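Local coordinates for protein 3-hydroxy-3-methylglutaryl-CoA lyase (Acinetobacter baumannii, PDB 6NDS) that belongs to the HMGL-like family of TIM-barrel lyases and binds a zinc ion and coenzyme A, at residues Leu42-Ile54 with Thr274-Arg286. Sequence-based numbering, arbitrary orientation.
Sequences LINQLSTMGFSRI and TTIDLDALIQLSR
Met49 and Gly50, in the loop after helix 42-46, lie against the Thr275-Asp277 backbone just before helix 278-285 begins; the two helical segments run nearly antiparallel, at 164°, and their short axes come within 11.4 Å at closest approach. Asp277 N donates a nearly straight bond to Met49 O (3.0 Å), an oxygen also approached by Ile276 CA. One residue on from Met49, Gly50 O accepts from Thr275 OG1 at 2.8 Å, the hydroxyl tilted from the carbonyl plane. Gly50 takes a positive phi, and its CA makes a CA-H...O contact with Thr275 O.

Met49 lies along helix 278-285, against Ala280, Leu281 and Leu284. With its chain bent at chi2 (-69°), it lays SD against Ala280 CB (3.7 Å), while CE reaches Ala280 O and Leu284 CB, and CG meets Leu281 CD1. Closer to the barrel, Ile276 CD1 comes obliquely to Phe51 CD1 (3.5 Å), and Leu281 CD1 sits at the ring edge, 3.9 Å from Phe51 CZ. Leu284 extends CG anti to its own N (chi1 179°) and forks across helix 42-46: CD2 meets Leu46 CD2 at 3.7 Å, and CD1 meets Gln45 CB and CG, the two chains crossing obliquely.

Asp277 N-caps helix 278-285, OD1 accepting from Ala280 N from above the carboxylate plane, while a water joins Asp277 OD2 to Thr48 O, weakly at the latter. Phe51 and Leu281 also share Thr260 of helix 260-270 as a neighbour. The contact thus joins a helix-to-strand loop of the TIM barrel, between helix 36-46 and strand 53-58, to a helix that follows the last barrel strand and packs on the barrel's outside.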
loop_
_atom_site.group_PDB
_atom_site.type_symbol
_atom_site.label_atom_id
_atom_site.label_comp_id
_atom_site.label_asym_id
_atom_site.label_seq_id
_atom_site.Cartn_x
_atom_site.Cartn_y
_atom_site.Cartn_z
ATOM N N LEU A 42 -4.499 15.932 -20.910
ATOM C CA LEU A 42 -3.953 15.262 -19.732
ATOM C C LEU A 42 -2.431 15.303 -19.744
ATOM O O LEU A 42 -1.799 15.650 -18.737
ATOM C CB LEU A 42 -4.449 13.817 -19.678
ATOM C CG LEU A 42 -3.802 12.946 -18.591
ATOM C CD1 LEU A 42 -4.176 13.439 -17.204
ATOM C CD2 LEU A 42 -4.188 11.476 -18.792
ATOM N N ILE A 43 -1.827 14.986 -20.890
ATOM C CA ILE A 43 -0.370 15.032 -20.990
ATOM C C ILE A 43 0.134 16.460 -20.816
ATOM O O ILE A 43 1.136 16.689 -20.129
ATOM C CB ILE A 43 0.084 14.406 -22.320
ATOM C CG1 ILE A 43 -0.281 12.913 -22.331
ATOM C CG2 ILE A 43 1.591 14.626 -22.543
ATOM C CD1 ILE A 43 -0.337 12.313 -23.726
ATOM N N ASN A 44 -0.559 17.444 -21.413
ATOM C CA ASN A 44 -0.150 18.838 -21.233
ATOM C C ASN A 44 -0.172 19.222 -19.755
ATOM O O ASN A 44 0.704 19.958 -19.292
ATOM C CB ASN A 44 -1.047 19.781 -22.030
ATOM C CG ASN A 44 -0.766 19.740 -23.518
ATOM O OD1 ASN A 44 0.243 19.186 -23.958
ATOM N ND2 ASN A 44 -1.651 20.343 -24.305
ATOM N N GLN A 45 -1.161 18.728 -18.997
ATOM C CA GLN A 45 -1.193 19.031 -17.563
ATOM C C GLN A 45 -0.075 18.296 -16.827
ATOM O O GLN A 45 0.594 18.877 -15.962
ATOM C CB GLN A 45 -2.552 18.655 -16.966
ATOM C CG GLN A 45 -3.680 19.586 -17.374
ATOM C CD GLN A 45 -3.452 20.974 -16.827
ATOM O OE1 GLN A 45 -3.385 21.943 -17.577
ATOM N NE2 GLN A 45 -3.306 21.073 -15.506
ATOM N N LEU A 46 0.139 17.026 -17.158
ATOM C CA LEU A 46 1.221 16.275 -16.529
ATOM C C LEU A 46 2.569 16.925 -16.804
ATOM O O LEU A 46 3.461 16.912 -15.944
ATOM C CB LEU A 46 1.221 14.832 -17.028
ATOM C CG LEU A 46 0.016 14.029 -16.549
ATOM C CD1 LEU A 46 -0.097 12.763 -17.398
ATOM C CD2 LEU A 46 0.141 13.669 -15.069
ATOM N N SER A 47 2.733 17.502 -17.999
ATOM C CA SER A 47 3.970 18.194 -18.354
ATOM C C SER A 47 4.262 19.394 -17.473
ATOM O O SER A 47 5.388 19.896 -17.515
ATOM C CB SER A 47 3.945 18.679 -19.814
ATOM O OG SER A 47 4.095 17.592 -20.720
ATOM N N THR A 48 3.292 19.883 -16.701
ATOM C CA THR A 48 3.552 21.012 -15.817
ATOM C C THR A 48 3.926 20.584 -14.401
ATOM O O THR A 48 4.176 21.459 -13.561
ATOM C CB THR A 48 2.338 21.949 -15.747
ATOM O OG1 THR A 48 1.263 21.315 -15.032
ATOM C CG2 THR A 48 1.860 22.344 -17.146
ATOM N N MET A 49 3.995 19.277 -14.130
ATOM C CA MET A 49 4.078 18.756 -12.767
ATOM C C MET A 49 5.496 18.463 -12.301
ATOM O O MET A 49 5.692 18.225 -11.101
ATOM C CB MET A 49 3.238 17.472 -12.626
ATOM C CG MET A 49 1.761 17.701 -12.848
ATOM S SD MET A 49 1.012 18.669 -11.543
ATOM C CE MET A 49 -0.431 19.282 -12.442
ATOM N N GLY A 50 6.475 18.448 -13.211
ATOM C CA GLY A 50 7.873 18.280 -12.847
ATOM C C GLY A 50 8.530 17.006 -13.338
ATOM O O GLY A 50 9.717 16.805 -13.058
ATOM N N PHE A 51 7.810 16.143 -14.065
ATOM C CA PHE A 51 8.377 14.876 -14.534
ATOM C C PHE A 51 9.482 15.080 -15.561
ATOM O O PHE A 51 9.380 15.933 -16.446
ATOM C CB PHE A 51 7.293 14.021 -15.186
ATOM C CG PHE A 51 6.121 13.757 -14.288
ATOM C CD1 PHE A 51 6.244 12.905 -13.202
ATOM C CD2 PHE A 51 4.893 14.374 -14.528
ATOM C CE1 PHE A 51 5.156 12.669 -12.362
ATOM C CE2 PHE A 51 3.798 14.146 -13.712
ATOM C CZ PHE A 51 3.927 13.287 -12.609
ATOM N N SER A 52 10.525 14.244 -15.467
ATOM C CA SER A 52 11.583 14.199 -16.468
ATOM C C SER A 52 11.221 13.326 -17.662
ATOM O O SER A 52 11.786 13.517 -18.750
ATOM C CB SER A 52 12.879 13.677 -15.839
ATOM O OG SER A 52 12.695 12.371 -15.312
ATOM N N ARG A 53 10.321 12.363 -17.470
ATOM C CA ARG A 53 9.876 11.445 -18.509
ATOM C C ARG A 53 8.384 11.235 -18.363
ATOM O O ARG A 53 7.890 11.056 -17.250
ATOM C CB ARG A 53 10.589 10.086 -18.420
ATOM C CG ARG A 53 11.900 10.024 -19.160
ATOM C CD ARG A 53 12.574 8.647 -19.017
ATOM N NE ARG A 53 13.675 8.473 -19.961
ATOM C CZ ARG A 53 14.901 8.961 -19.784
ATOM N NH1 ARG A 53 15.196 9.664 -18.691
ATOM N NH2 ARG A 53 15.843 8.744 -20.694
ATOM N N ILE A 54 7.670 11.270 -19.488
ATOM C CA ILE A 54 6.249 10.936 -19.539
ATOM C C ILE A 54 6.079 9.948 -20.679
ATOM O O ILE A 54 6.509 10.224 -21.802
ATOM C CB ILE A 54 5.361 12.179 -19.774
ATOM C CG1 ILE A 54 5.487 13.174 -18.606
ATOM C CG2 ILE A 54 3.880 11.766 -19.960
ATOM C CD1 ILE A 54 4.804 14.538 -18.844
ATOM N N THR A 274 12.151 14.842 -4.655
ATOM C CA THR A 274 11.617 14.673 -6.010
ATOM C C THR A 274 11.530 16.053 -6.643
ATOM O O THR A 274 11.715 17.074 -5.971
ATOM C CB THR A 274 10.213 14.022 -6.054
ATOM O OG1 THR A 274 9.212 15.023 -5.772
ATOM C CG2 THR A 274 10.085 12.824 -5.087
ATOM N N THR A 275 11.242 16.113 -7.948
ATOM C CA THR A 275 10.981 17.408 -8.574
ATOM C C THR A 275 9.503 17.595 -8.900
ATOM O O THR A 275 9.164 18.423 -9.746
ATOM C CB THR A 275 11.813 17.611 -9.845
ATOM O OG1 THR A 275 11.455 16.624 -10.821
ATOM C CG2 THR A 275 13.307 17.507 -9.551
ATOM N N ILE A 276 8.618 16.871 -8.218
ATOM C CA ILE A 276 7.190 16.860 -8.534
ATOM C C ILE A 276 6.456 17.797 -7.580
ATOM O O ILE A 276 6.725 17.799 -6.375
ATOM C CB ILE A 276 6.608 15.435 -8.458
ATOM C CG1 ILE A 276 7.483 14.419 -9.207
ATOM C CG2 ILE A 276 5.166 15.415 -8.992
ATOM C CD1 ILE A 276 7.777 14.789 -10.663
ATOM N N ASP A 277 5.522 18.586 -8.116
ATOM C CA ASP A 277 4.673 19.473 -7.305
ATOM C C ASP A 277 3.485 18.661 -6.768
ATOM O O ASP A 277 2.486 18.455 -7.463
ATOM C CB ASP A 277 4.239 20.669 -8.149
ATOM C CG ASP A 277 3.322 21.653 -7.413
ATOM O OD1 ASP A 277 2.794 21.350 -6.323
ATOM O OD2 ASP A 277 3.105 22.745 -7.975
ATOM N N LEU A 278 3.577 18.224 -5.509
ATOM C CA LEU A 278 2.596 17.275 -4.978
ATOM C C LEU A 278 1.205 17.894 -4.894
ATOM O O LEU A 278 0.207 17.258 -5.264
ATOM C CB LEU A 278 3.049 16.781 -3.606
ATOM C CG LEU A 278 2.069 15.841 -2.887
ATOM C CD1 LEU A 278 1.764 14.590 -3.729
ATOM C CD2 LEU A 278 2.616 15.452 -1.511
ATOM N N ASP A 279 1.111 19.118 -4.372
ATOM C CA ASP A 279 -0.196 19.767 -4.263
ATOM C C ASP A 279 -0.891 19.833 -5.617
ATOM O O ASP A 279 -2.083 19.521 -5.735
ATOM C CB ASP A 279 -0.050 21.171 -3.691
ATOM C CG ASP A 279 0.225 21.178 -2.215
ATOM O OD1 ASP A 279 -0.356 20.338 -1.497
ATOM O OD2 ASP A 279 1.010 22.042 -1.772
ATOM N N ALA A 280 -0.158 20.248 -6.654
ATOM C CA ALA A 280 -0.766 20.363 -7.973
ATOM C C ALA A 280 -1.124 19.003 -8.538
ATOM O O ALA A 280 -2.128 18.867 -9.251
ATOM C CB ALA A 280 0.174 21.096 -8.930
ATOM N N LEU A 281 -0.320 17.988 -8.230
ATOM C CA LEU A 281 -0.580 16.654 -8.755
ATOM C C LEU A 281 -1.835 16.051 -8.130
ATOM O O LEU A 281 -2.634 15.406 -8.820
ATOM C CB LEU A 281 0.631 15.763 -8.497
ATOM C CG LEU A 281 0.594 14.415 -9.219
ATOM C CD1 LEU A 281 0.803 14.615 -10.724
ATOM C CD2 LEU A 281 1.653 13.501 -8.605
ATOM N N ILE A 282 -2.026 16.252 -6.823
ATOM C CA ILE A 282 -3.254 15.792 -6.176
ATOM C C ILE A 282 -4.465 16.459 -6.809
ATOM O O ILE A 282 -5.492 15.807 -7.066
ATOM C CB ILE A 282 -3.189 16.048 -4.659
ATOM C CG1 ILE A 282 -2.160 15.120 -3.998
ATOM C CG2 ILE A 282 -4.585 15.877 -4.017
ATOM C CD1 ILE A 282 -1.808 15.525 -2.564
ATOM N N GLN A 283 -4.379 17.769 -7.061
ATOM C CA GLN A 283 -5.507 18.465 -7.670
ATOM C C GLN A 283 -5.814 17.890 -9.048
ATOM O O GLN A 283 -6.982 17.686 -9.400
ATOM C CB GLN A 283 -5.219 19.967 -7.759
ATOM C CG GLN A 283 -6.392 20.772 -8.301
ATOM C CD GLN A 283 -6.033 22.215 -8.586
ATOM O OE1 GLN A 283 -4.890 22.528 -8.926
ATOM N NE2 GLN A 283 -7.010 23.103 -8.459
ATOM N N LEU A 284 -4.771 17.588 -9.828
ATOM C CA LEU A 284 -4.986 16.992 -11.144
ATOM C C LEU A 284 -5.607 15.602 -11.020
ATOM O O LEU A 284 -6.539 15.261 -11.757
ATOM C CB LEU A 284 -3.661 16.921 -11.917
ATOM C CG LEU A 284 -3.800 16.281 -13.309
ATOM C CD1 LEU A 284 -4.687 17.084 -14.249
ATOM C CD2 LEU A 284 -2.414 16.056 -13.933
ATOM N N SER A 285 -5.107 14.788 -10.093
ATOM C CA SER A 285 -5.667 13.449 -9.912
ATOM C C SER A 285 -7.146 13.512 -9.558
ATOM O O SER A 285 -7.936 12.668 -9.999
ATOM C CB SER A 285 -4.898 12.706 -8.828
ATOM O OG SER A 285 -5.443 11.408 -8.666
ATOM N N ARG A 286 -7.550 14.517 -8.783
ATOM C CA ARG A 286 -8.950 14.617 -8.399
ATOM C C ARG A 286 -9.872 14.969 -9.567
ATOM O O ARG A 286 -11.092 14.875 -9.409
ATOM C CB ARG A 286 -9.099 15.630 -7.254
ATOM C CG ARG A 286 -8.523 15.082 -5.933
ATOM C CD ARG A 286 -8.427 16.136 -4.827
ATOM N NE ARG A 286 -8.258 15.508 -3.518
ATOM C CZ ARG A 286 -7.934 16.159 -2.404
ATOM N NH1 ARG A 286 -7.728 17.469 -2.434
ATOM N NH2 ARG A 286 -7.812 15.496 -1.257
HETATM O O HOH W 1 2.716 23.303 -11.061
#